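Local atomic coordinates of NANS (YJHS), A 9-O-acetyl N-acetylneuraminic acid esterase (Escherichia coli O157:H7 EDL933, PDB entry 3PT5), a protein that removes the 9-O-acetyl group from 9-O-acetyl N-acetylneuraminic acid, an SGNH-hydrolase esterase activity that probably lets the bacterium grow on this host sialic acid. Residues T77-P80 with M86-Y89; S88-H91 with N96-T99; P92-T95 with T99-G102. All coordinates share one frame; numbering follows the deposited sequence.

All three contacts fall in one long irregular loop of the SGNH hydrolase fold, the connection from the edge strand 73-75 of the mixed sheet to helix 107-114. Along the chain, interaction 1 closes before interaction 3 opens, while interaction 2 begins on S88 and Y89, where interaction 1 ends, and reaches T99, which it shares with interaction 3. Interaction 1 is buried, its centre about 12 Å from that of the chain; interactions 2 and 3 lie at the surface, at about 19 and 21 Å, with their centres only about 3 Å apart. Y101 joins the two levels through hydrogen bonds to T77 and H78, so the outer turns of the loop are tied to its buried root.

Interaction 1 of 3, residues T77-P80 with M86-Y89; sequences THCP and MQSY
C79 and Q87 hold together two runs of the long loop that leaves the edge strand 73-75 of the SGNH hydrolase sheet; the second, M86 to Y89, is a type I beta turn closed by Y89 N to M86 O. The tight part is centred on the C79 sulfur. With SG anti to the backbone N (chi1 -166°), the thiol reaches the start of the turn, 3.6 Å from M86 C, and also lies against M86 CB and Q87 CG. Beyond CG the Q87 chain runs extended past the sulfur, which brings its amide to the C79 carbonyl. The Q87 amide nitrogen has a further acceptor in T61 O, so two backbone carbonyls hold this buried group.

On the looser side the backbones are joined through a water, which donates to P80 O and accepts from M86 N. The M86 side chain bends away from C79 toward M33, Y35 and T103, while S88, on the far side of the turn, is exposed. The direct bond, from Q87 NE2 to C79 O, is 3.0 Å long and nearly straight at 170°, with the acceptor close to the plane of the Q87 amide.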
ATOM      1  N   THR A  77      -6.031  10.003  -0.963  1.00 12.40           N
ATOM      2  CA  THR A  77      -5.162  10.910  -1.713  1.00 12.49           C
ATOM      3  C   THR A  77      -3.871  10.190  -2.076  1.00 12.10           C
ATOM      4  O   THR A  77      -3.747   8.984  -1.851  1.00 12.56           O
ATOM      5  CB  THR A  77      -4.857  12.252  -0.968  1.00 13.84           C
ATOM      6  OG1 THR A  77      -3.921  12.044   0.103  1.00 15.28           O
ATOM      7  CG2 THR A  77      -6.153  12.842  -0.373  1.00 13.81           C
ATOM      8  N   HIS A  78      -2.930  10.930  -2.649  1.00 11.31           N
ATOM      9  CA  HIS A  78      -1.640  10.325  -3.039  1.00 10.00           C
ATOM     10  C   HIS A  78      -0.774   9.861  -1.874  1.00 11.17           C
ATOM     11  O   HIS A  78       0.143   9.053  -2.062  1.00  9.65           O
ATOM     12  CB  HIS A  78      -0.857  11.298  -3.901  1.00 10.78           C
ATOM     13  CG  HIS A  78      -0.487  12.548  -3.173  1.00 11.36           C
ATOM     14  ND1 HIS A  78      -1.329  13.644  -3.120  1.00 12.11           N
ATOM     15  CD2 HIS A  78       0.607  12.874  -2.443  1.00 12.09           C
ATOM     16  CE1 HIS A  78      -0.758  14.592  -2.389  1.00  9.70           C
ATOM     17  NE2 HIS A  78       0.408  14.149  -1.957  1.00 10.74           N
ATOM     18  N   CYS A  79      -1.074  10.344  -0.664  1.00 10.69           N
ATOM     19  CA  CYS A  79      -0.272   9.990   0.509  1.00 11.34           C
ATOM     20  C   CYS A  79      -1.178   9.486   1.623  1.00 11.70           C
ATOM     21  O   CYS A  79      -1.629  10.282   2.448  1.00 11.51           O
ATOM     22  CB  CYS A  79       0.561  11.201   0.957  1.00 11.16           C
ATOM     23  SG  CYS A  79       1.857  10.754   2.113  1.00 12.95           S
ATOM     24  N   PRO A  80      -1.509   8.178   1.613  1.00 11.49           N
ATOM     25  CA  PRO A  80      -2.572   7.650   2.468  1.00 11.27           C
ATOM     26  C   PRO A  80      -2.251   7.544   3.959  1.00 11.11           C
ATOM     27  O   PRO A  80      -1.128   7.769   4.411  1.00 11.59           O
ATOM     28  CB  PRO A  80      -2.796   6.222   1.901  1.00 11.84           C
ATOM     29  CG  PRO A  80      -2.284   6.263   0.500  1.00 11.73           C
ATOM     30  CD  PRO A  80      -1.073   7.174   0.622  1.00 12.34           C
ATOM     31  N   MET A  86       3.664   9.704   6.098  1.00 10.38           N
ATOM     32  CA  MET A  86       4.641  10.284   5.169  1.00  9.63           C
ATOM     33  C   MET A  86       4.248  11.677   4.672  1.00  9.60           C
ATOM     34  O   MET A  86       4.925  12.242   3.814  1.00 10.19           O
ATOM     35  CB  MET A  86       4.833   9.356   3.946  1.00  9.68           C
ATOM     36  CG  MET A  86       5.255   7.910   4.265  1.00 11.39           C
ATOM     37  SD  MET A  86       6.793   7.781   5.192  1.00 12.27           S
ATOM     38  CE  MET A  86       7.949   8.140   3.871  1.00 11.99           C
ATOM     39  N   GLN A  87       3.159  12.234   5.201  1.00 10.21           N
ATOM     40  CA  GLN A  87       2.533  13.406   4.602  1.00 10.45           C
ATOM     41  C   GLN A  87       3.344  14.683   4.709  1.00 10.27           C
ATOM     42  O   GLN A  87       3.082  15.625   3.973  1.00 11.30           O
ATOM     43  CB  GLN A  87       1.123  13.613   5.156  1.00 10.98           C
ATOM     44  CG  GLN A  87       0.171  12.436   4.937  1.00 11.10           C
ATOM     45  CD  GLN A  87      -1.209  12.825   5.313  1.00 13.07           C
ATOM     46  OE1 GLN A  87      -1.403  13.564   6.291  1.00 13.03           O
ATOM     47  NE2 GLN A  87      -2.198  12.314   4.585  1.00 12.71           N
ATOM     48  N   SER A  88       4.329  14.698   5.607  1.00 10.02           N
ATOM     49  CA  SER A  88       5.258  15.828   5.747  1.00 10.26           C
ATOM     50  C   SER A  88       6.613  15.666   5.022  1.00  9.98           C
ATOM     51  O   SER A  88       7.463  16.553   5.079  1.00 10.24           O
ATOM     52  CB  SER A  88       5.466  16.188   7.232  1.00 11.24           C
ATOM     53  OG  SER A  88       4.239  16.614   7.826  1.00 12.73           O
ATOM     54  N   TYR A  89       6.798  14.555   4.305  1.00  9.42           N
ATOM     55  CA  TYR A  89       8.009  14.397   3.522  1.00  9.69           C
ATOM     56  C   TYR A  89       7.867  15.135   2.191  1.00  9.75           C
ATOM     57  O   TYR A  89       7.861  14.494   1.133  1.00  9.49           O
ATOM     58  CB  TYR A  89       8.273  12.920   3.259  1.00  9.29           C
ATOM     59  CG  TYR A  89       8.857  12.180   4.429  1.00 10.53           C
ATOM     60  CD1 TYR A  89       8.040  11.702   5.446  1.00 12.92           C
ATOM     61  CD2 TYR A  89      10.226  11.931   4.500  1.00 16.85           C
ATOM     62  CE1 TYR A  89       8.565  10.972   6.524  1.00 14.80           C
ATOM     63  CE2 TYR A  89      10.763  11.200   5.564  1.00 13.67           C
ATOM     64  CZ  TYR A  89       9.929  10.754   6.583  1.00 17.12           C
ATOM     65  OH  TYR A  89      10.453  10.039   7.653  1.00 18.44           O
TER
HETATM   66  O   HOH W   1       1.672   7.854   5.050  1.00 16.22           O

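Interaction 2 of 3, residues S88-H91 with N96-T99; sequences SYHH and NHQT
The imidazole rings of H90 and H97 lie face to face at the surface, their centroids 4.2 Å apart and their planes inclined by 21°. The overlap is offset: H97 CG sits over the rim of the H90 ring, and H90 CD2 in turn sits over the rim of the H97 ring. The closest approach, 3.7 Å, is between H90 CD2 and H97 ND1. No hydrogen bond joins the two segments, so the contact rests on the stacked ring faces.

In both residues CG stands anti to the carbonyl carbon (chi1 -51° in H90 and -63° in H97), and each ring is thereby carried into the gap between the two backbone runs. The other face of the H90 ring is covered by S88 O, 3.7 Å above the plane and over the ring centre, leaving H90 layered between a carbonyl oxygen and H97.

These residues belong to the surface part of the excursion between strand 73-75 and helix 107-114 in this SGNH hydrolase fold. H97 lies within an Asx turn, in which N96 OD1 accepts from Q98 N at 2.9 Å, the donor lying above the carbonyl plane. In the 88-91 segment, Y89 is the centre of an inverse gamma turn just ahead of H90.

Further out, H90 ND1 accepts from G102 N, and together with the stack this holds the rotation of the ring. An accepting ND1 makes a neutral H90 likely; a charge, if any, would more probably sit on H97, whose ND1 is 4.0 Å from H90 NE2. The H90 side chain also touches Y101. H97 NE2 has a weak bond to A94 O, whereas H91 turns its ring away to G295 O.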
ATOM      1  N   SER A  88       4.329  14.698   5.607  1.00 10.02           N
ATOM      2  CA  SER A  88       5.258  15.828   5.747  1.00 10.26           C
ATOM      3  C   SER A  88       6.613  15.666   5.022  1.00  9.98           C
ATOM      4  O   SER A  88       7.463  16.553   5.079  1.00 10.24           O
ATOM      5  CB  SER A  88       5.466  16.188   7.232  1.00 11.24           C
ATOM      6  OG  SER A  88       4.239  16.614   7.826  1.00 12.73           O
ATOM      7  N   TYR A  89       6.798  14.555   4.305  1.00  9.42           N
ATOM      8  CA  TYR A  89       8.009  14.397   3.522  1.00  9.69           C
ATOM      9  C   TYR A  89       7.867  15.135   2.191  1.00  9.75           C
ATOM     10  O   TYR A  89       7.861  14.494   1.133  1.00  9.49           O
ATOM     11  CB  TYR A  89       8.273  12.920   3.259  1.00  9.29           C
ATOM     12  CG  TYR A  89       8.857  12.180   4.429  1.00 10.53           C
ATOM     13  CD1 TYR A  89       8.040  11.702   5.446  1.00 12.92           C
ATOM     14  CD2 TYR A  89      10.226  11.931   4.500  1.00 16.85           C
ATOM     15  CE1 TYR A  89       8.565  10.972   6.524  1.00 14.80           C
ATOM     16  CE2 TYR A  89      10.763  11.200   5.564  1.00 13.67           C
ATOM     17  CZ  TYR A  89       9.929  10.754   6.583  1.00 17.12           C
ATOM     18  OH  TYR A  89      10.453  10.039   7.653  1.00 18.44           O
ATOM     19  N   HIS A  90       7.734  16.457   2.230  1.00 10.23           N
ATOM     20  CA  HIS A  90       7.455  17.221   1.023  1.00 11.19           C
ATOM     21  C   HIS A  90       8.610  17.217   0.059  1.00 10.90           C
ATOM     22  O   HIS A  90       9.795  17.230   0.471  1.00 11.30           O
ATOM     23  CB  HIS A  90       7.129  18.689   1.341  1.00 11.10           C
ATOM     24  CG  HIS A  90       6.081  18.861   2.393  1.00 11.35           C
ATOM     25  ND1 HIS A  90       4.904  18.135   2.411  1.00 12.32           N
ATOM     26  CD2 HIS A  90       6.022  19.695   3.460  1.00 13.43           C
ATOM     27  CE1 HIS A  90       4.176  18.497   3.457  1.00 10.98           C
ATOM     28  NE2 HIS A  90       4.827  19.459   4.096  1.00 12.56           N
ATOM     29  N   HIS A  91       8.263  17.240  -1.229  1.00 11.18           N
ATOM     30  CA  HIS A  91       9.221  17.473  -2.273  1.00 11.26           C
ATOM     31  C   HIS A  91       9.697  18.938  -2.186  1.00 12.45           C
ATOM     32  O   HIS A  91       8.896  19.832  -1.901  1.00 13.55           O
ATOM     33  CB  HIS A  91       8.521  17.234  -3.613  1.00 11.35           C
ATOM     34  CG  HIS A  91       9.450  17.196  -4.765  1.00 10.25           C
ATOM     35  ND1 HIS A  91       9.922  18.337  -5.373  1.00  9.06           N
ATOM     36  CD2 HIS A  91      10.007  16.153  -5.429  1.00  9.14           C
ATOM     37  CE1 HIS A  91      10.718  18.006  -6.373  1.00  9.14           C
ATOM     38  NE2 HIS A  91      10.789  16.683  -6.428  1.00  9.32           N
ATOM     39  N   ASN A  96       2.149  24.097  -3.054  1.00 25.65           N
ATOM     40  CA  ASN A  96       1.015  24.109  -2.170  1.00 25.62           C
ATOM     41  C   ASN A  96       1.066  22.868  -1.308  1.00 25.33           C
ATOM     42  O   ASN A  96       0.767  21.770  -1.773  1.00 25.20           O
ATOM     43  CB  ASN A  96      -0.274  24.165  -3.004  1.00 25.74           C
ATOM     44  CG  ASN A  96      -1.539  24.298  -2.162  1.00 25.89           C
ATOM     45  OD1 ASN A  96      -1.527  24.145  -0.938  1.00 28.21           O
ATOM     46  ND2 ASN A  96      -2.644  24.584  -2.829  1.00 25.32           N
ATOM     47  N   HIS A  97       1.444  23.051  -0.048  1.00 24.77           N
ATOM     48  CA  HIS A  97       1.559  21.934   0.902  1.00 23.67           C
ATOM     49  C   HIS A  97       0.224  21.418   1.461  1.00 22.73           C
ATOM     50  O   HIS A  97       0.194  20.497   2.291  1.00 21.12           O
ATOM     51  CB  HIS A  97       2.565  22.270   2.010  1.00 24.09           C
ATOM     52  CG  HIS A  97       3.959  22.486   1.510  1.00 26.04           C
ATOM     53  ND1 HIS A  97       4.947  23.055   2.280  1.00 27.93           N
ATOM     54  CD2 HIS A  97       4.537  22.194   0.320  1.00 28.78           C
ATOM     55  CE1 HIS A  97       6.072  23.102   1.590  1.00 28.15           C
ATOM     56  NE2 HIS A  97       5.848  22.593   0.395  1.00 27.85           N
ATOM     57  N   GLN A  98      -0.875  22.011   0.991  1.00 22.17           N
ATOM     58  CA  GLN A  98      -2.236  21.531   1.255  1.00 22.26           C
ATOM     59  C   GLN A  98      -2.687  20.504   0.241  1.00 20.52           C
ATOM     60  O   GLN A  98      -3.603  19.728   0.503  1.00 20.10           O
ATOM     61  CB  GLN A  98      -3.246  22.671   1.156  1.00 23.45           C
ATOM     62  CG  GLN A  98      -3.020  23.820   2.069  1.00 27.32           C
ATOM     63  CD  GLN A  98      -3.400  23.474   3.460  1.00 29.79           C
ATOM     64  OE1 GLN A  98      -2.616  22.878   4.189  1.00 32.55           O
ATOM     65  NE2 GLN A  98      -4.615  23.840   3.852  1.00 31.12           N
ATOM     66  N   THR A  99      -2.066  20.538  -0.928  1.00 19.53           N
ATOM     67  CA  THR A  99      -2.445  19.641  -2.019  1.00 18.26           C
ATOM     68  C   THR A  99      -1.295  18.771  -2.508  1.00 17.49           C
ATOM     69  O   THR A  99      -1.537  17.642  -2.973  1.00 17.66           O
ATOM     70  CB  THR A  99      -2.955  20.412  -3.227  1.00 18.29           C
ATOM     71  OG1 THR A  99      -1.927  21.291  -3.705  1.00 18.48           O
ATOM     72  CG2 THR A  99      -4.224  21.208  -2.875  1.00 18.71           C
TER

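Interaction 3 of 3, residues P92-T95 with T99-G102; sequences PLAT and TQYG
Q100 reaches across to A94 and T95 with both ends of its side chain, CB meeting the alanine and the amide oxygen meeting the threonine backbone. The contact lies at the surface, in the loop between strand 73-75 and helix 107-114 of the SGNH hydrolase fold. The Q100 CG stands anti to the carbonyl carbon, and the chain runs extended from there (chi2 -176°), long enough to span the gap between the two runs of the loop. At the near end Q100 CB packs 4.0 Å from A94 CB. A94 CB also lies 3.5 Å from Q100 O, so the alanine methyl is set against both the backbone and the root of the glutamine.

At the far end Q100 OE1 accepts from T95 N at 3.1 Å. The bond is bent, with 141° at the hydrogen, and the donor is tilted 28° from the carbonyl plane. T95 CB lies 3.7 Å from Q100 OE1, and the two side chains pass at a slant.

The next residue, Y101, points the other way, into the protein, where its hydroxyl bonds T77 and its ring meets those of H62 and H78. Q100 NE2 makes a weak bond to P40 O. The glutamine amide is therefore held at its oxygen by the T95 N-H and only weakly at its nitrogen by the P40 carbonyl, a neutral link that depends on no ionised side chain.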
ATOM      1  N   PRO A  92      11.000  19.194  -2.374  1.00 13.72           N
ATOM      2  CA  PRO A  92      11.484  20.606  -2.313  1.00 14.41           C
ATOM      3  C   PRO A  92      10.729  21.611  -3.198  1.00 15.92           C
ATOM      4  O   PRO A  92      10.659  22.800  -2.863  1.00 16.14           O
ATOM      5  CB  PRO A  92      12.943  20.524  -2.776  1.00 14.66           C
ATOM      6  CG  PRO A  92      13.242  19.062  -3.009  1.00 14.84           C
ATOM      7  CD  PRO A  92      12.073  18.215  -2.641  1.00 13.14           C
ATOM      8  N   LEU A  93      10.207  21.153  -4.330  1.00 15.61           N
ATOM      9  CA  LEU A  93       9.565  22.040  -5.321  1.00 15.84           C
ATOM     10  C   LEU A  93       8.036  21.963  -5.244  1.00 16.74           C
ATOM     11  O   LEU A  93       7.341  22.336  -6.194  1.00 16.95           O
ATOM     12  CB  LEU A  93      10.061  21.711  -6.733  1.00 15.77           C
ATOM     13  CG  LEU A  93      11.576  21.605  -6.974  1.00 15.47           C
ATOM     14  CD1 LEU A  93      11.818  21.266  -8.446  1.00 13.55           C
ATOM     15  CD2 LEU A  93      12.364  22.882  -6.517  1.00 15.10           C
ATOM     16  N   ALA A  94       7.509  21.473  -4.126  1.00 17.25           N
ATOM     17  CA  ALA A  94       6.069  21.552  -3.886  1.00 19.28           C
ATOM     18  C   ALA A  94       5.683  22.986  -3.493  1.00 21.23           C
ATOM     19  O   ALA A  94       6.237  23.543  -2.514  1.00 21.48           O
ATOM     20  CB  ALA A  94       5.653  20.587  -2.801  1.00 18.75           C
ATOM     21  N   THR A  95       4.746  23.554  -4.260  1.00 23.63           N
ATOM     22  CA  THR A  95       4.188  24.908  -4.040  1.00 25.94           C
ATOM     23  C   THR A  95       3.194  24.905  -2.888  1.00 26.57           C
ATOM     24  O   THR A  95       3.358  25.625  -1.884  1.00 28.13           O
ATOM     25  CB  THR A  95       3.388  25.391  -5.275  1.00 25.98           C
ATOM     26  OG1 THR A  95       4.135  25.168  -6.475  1.00 28.13           O
ATOM     27  CG2 THR A  95       3.010  26.882  -5.149  1.00 28.16           C
ATOM     28  N   THR A  99      -2.066  20.538  -0.928  1.00 19.53           N
ATOM     29  CA  THR A  99      -2.445  19.641  -2.019  1.00 18.26           C
ATOM     30  C   THR A  99      -1.295  18.771  -2.508  1.00 17.49           C
ATOM     31  O   THR A  99      -1.537  17.642  -2.973  1.00 17.66           O
ATOM     32  CB  THR A  99      -2.955  20.412  -3.227  1.00 18.29           C
ATOM     33  OG1 THR A  99      -1.927  21.291  -3.705  1.00 18.48           O
ATOM     34  CG2 THR A  99      -4.224  21.208  -2.875  1.00 18.71           C
ATOM     35  N   GLN A 100      -0.076  19.307  -2.446  1.00 16.51           N
ATOM     36  CA  GLN A 100       1.132  18.617  -2.964  1.00 15.11           C
ATOM     37  C   GLN A 100       2.061  18.146  -1.847  1.00 14.80           C
ATOM     38  O   GLN A 100       3.281  18.123  -2.022  1.00 16.23           O
ATOM     39  CB  GLN A 100       1.945  19.541  -3.879  1.00 16.73           C
ATOM     40  CG  GLN A 100       1.305  19.887  -5.184  1.00 20.04           C
ATOM     41  CD  GLN A 100       2.224  20.718  -6.063  1.00 21.70           C
ATOM     42  OE1 GLN A 100       2.641  21.799  -5.658  1.00 25.43           O
ATOM     43  NE2 GLN A 100       2.538  20.217  -7.273  1.00 25.34           N
ATOM     44  N   TYR A 101       1.476  17.758  -0.730  1.00 12.94           N
ATOM     45  CA  TYR A 101       2.222  17.340   0.455  1.00 12.01           C
ATOM     46  C   TYR A 101       2.826  15.954   0.290  1.00 11.52           C
ATOM     47  O   TYR A 101       2.247  15.091  -0.349  1.00 10.79           O
ATOM     48  CB  TYR A 101       1.301  17.327   1.679  1.00 12.34           C
ATOM     49  CG  TYR A 101      -0.042  16.625   1.457  1.00 12.12           C
ATOM     50  CD1 TYR A 101      -0.194  15.257   1.710  1.00 11.06           C
ATOM     51  CD2 TYR A 101      -1.138  17.323   1.004  1.00 10.11           C
ATOM     52  CE1 TYR A 101      -1.392  14.613   1.494  1.00 12.16           C
ATOM     53  CE2 TYR A 101      -2.355  16.694   0.773  1.00 13.22           C
ATOM     54  CZ  TYR A 101      -2.478  15.331   1.023  1.00 12.72           C
ATOM     55  OH  TYR A 101      -3.667  14.698   0.816  1.00 14.33           O
ATOM     56  N   GLY A 102       3.985  15.730   0.888  1.00 10.52           N
ATOM     57  CA  GLY A 102       4.446  14.367   1.088  1.00 10.38           C
ATOM     58  C   GLY A 102       4.934  13.612  -0.131  1.00  9.60           C
ATOM     59  O   GLY A 102       5.278  14.180  -1.169  1.00 10.57           O
TER